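Local structure of capsid Protein (Unidentified, 4DMI) at residues F69-E72 with N73-T76. The protein probably forms part of a phage capsid, as a protein from metagenomic phage sequences that assembles into pentamers. Numbering follows the deposited sequence.
Sequences FDVE and NTTT. With NA (sodium ion), chain H.
Val71 packs with both branches against Thr74 and Thr76, beyond a sharp bend. Its CG1, anti to the backbone N (chi1 -178°), approaches the backbone O of Thr74 at 3.3 Å and the CG2 methyl of the same threonine at 3.7 Å, the two side chains crossing nearly at right angles. The other branch, CG2, lies 3.8 Å from CB of Thr76, where valine and threonine run past each other in opposite directions. No hydrogen bond joins the two arms; at the bend the backbone O of Glu72 and N of Thr74 come to 3.2 Å without the geometry of one. Asn73, with positive phi and psi (55° and 43°), makes the turn. Strand 67-72 pairs antiparallel with 158-167 and strand 74-77 with 147-152, consistent with the chain crossing between layers of a beta sandwich; Val71, which is buried, also touches Ala150. CB of Glu72 leaves the backbone away from the other arm, and the chain, extended beyond CG, carries OE2 to a sodium ion at 2.0 Å, short for sodium. Two waters, the backbone O of Ala155 and Glu96 of a neighbouring subunit also bind the ion, which therefore bridges two chains of the pentamer.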
loop_
_atom_site.group_PDB
_atom_site.type_symbol
_atom_site.label_atom_id
_atom_site.label_comp_id
_atom_site.label_asym_id
_atom_site.label_seq_id
_atom_site.Cartn_x
_atom_site.Cartn_y
_atom_site.Cartn_z
ATOM N N PHE B 69 -12.690 -19.765 -7.881
ATOM C CA PHE B 69 -12.526 -20.341 -9.215
ATOM C C PHE B 69 -11.192 -21.083 -9.361
ATOM O O PHE B 69 -10.190 -20.731 -8.733
ATOM C CB PHE B 69 -12.730 -19.298 -10.337
ATOM C CG PHE B 69 -11.911 -18.044 -10.167
ATOM C CD1 PHE B 69 -12.395 -16.981 -9.408
ATOM C CD2 PHE B 69 -10.651 -17.940 -10.738
ATOM C CE1 PHE B 69 -11.639 -15.828 -9.228
ATOM C CE2 PHE B 69 -9.885 -16.783 -10.581
ATOM C CZ PHE B 69 -10.372 -15.731 -9.816
ATOM N N ASP B 70 -11.226 -22.130 -10.185
ATOM C CA ASP B 70 -10.085 -22.980 -10.479
ATOM C C ASP B 70 -10.363 -23.500 -11.886
ATOM O O ASP B 70 -11.071 -24.493 -12.075
ATOM C CB ASP B 70 -10.000 -24.117 -9.451
ATOM C CG ASP B 70 -8.740 -24.962 -9.596
ATOM O OD1 ASP B 70 -7.993 -24.779 -10.577
ATOM O OD2 ASP B 70 -8.518 -25.836 -8.729
ATOM N N VAL B 71 -9.831 -22.785 -12.871
ATOM C CA VAL B 71 -10.270 -22.920 -14.251
ATOM C C VAL B 71 -9.227 -23.577 -15.141
ATOM O O VAL B 71 -8.085 -23.121 -15.208
ATOM C CB VAL B 71 -10.628 -21.528 -14.818
ATOM C CG1 VAL B 71 -11.148 -21.623 -16.257
ATOM C CG2 VAL B 71 -11.631 -20.831 -13.899
ATOM N N GLU B 72 -9.629 -24.646 -15.826
ATOM C CA GLU B 72 -8.731 -25.432 -16.671
ATOM C C GLU B 72 -9.489 -25.840 -17.929
ATOM O O GLU B 72 -10.549 -26.470 -17.843
ATOM C CB GLU B 72 -8.268 -26.687 -15.917
ATOM C CG GLU B 72 -7.240 -27.543 -16.654
ATOM C CD GLU B 72 -7.191 -28.980 -16.139
ATOM O OE1 GLU B 72 -8.265 -29.617 -16.060
ATOM O OE2 GLU B 72 -6.086 -29.470 -15.810
ATOM N N ASN B 73 -8.961 -25.460 -19.093
ATOM C CA ASN B 73 -9.520 -25.860 -20.387
ATOM C C ASN B 73 -11.010 -25.509 -20.529
ATOM O O ASN B 73 -11.818 -26.306 -21.025
ATOM C CB ASN B 73 -9.277 -27.351 -20.636
ATOM C CG ASN B 73 -9.329 -27.721 -22.110
ATOM O OD1 ASN B 73 -9.183 -26.871 -22.992
ATOM N ND2 ASN B 73 -9.532 -29.002 -22.381
ATOM N N THR B 74 -11.364 -24.305 -20.083
ATOM C CA THR B 74 -12.729 -23.800 -20.210
ATOM C C THR B 74 -12.749 -22.297 -19.952
ATOM O O THR B 74 -11.750 -21.715 -19.527
ATOM C CB THR B 74 -13.696 -24.523 -19.237
ATOM O OG1 THR B 74 -15.057 -24.248 -19.606
ATOM C CG2 THR B 74 -13.445 -24.090 -17.794
ATOM N N THR B 75 -13.878 -21.666 -20.245
ATOM C CA THR B 75 -14.083 -20.272 -19.896
ATOM C C THR B 75 -15.142 -20.207 -18.816
ATOM O O THR B 75 -16.249 -20.727 -18.998
ATOM C CB THR B 75 -14.552 -19.450 -21.105
ATOM O OG1 THR B 75 -13.588 -19.563 -22.161
ATOM C CG2 THR B 75 -14.719 -17.988 -20.712
ATOM N N THR B 76 -14.810 -19.564 -17.702
ATOM C CA THR B 76 -15.680 -19.541 -16.536
ATOM C C THR B 76 -16.003 -18.119 -16.104
ATOM O O THR B 76 -15.117 -17.321 -15.849
ATOM C CB THR B 76 -15.050 -20.325 -15.380
ATOM O OG1 THR B 76 -14.984 -21.709 -15.747
ATOM C CG2 THR B 76 -15.878 -20.182 -14.103
HETATM NA NA NA H . -4.286 -30.332 -16.100
HETATM O O HOH W 1 -2.785 -31.487 -17.291
HETATM O O HOH W 2 -5.563 -31.968 -17.165
#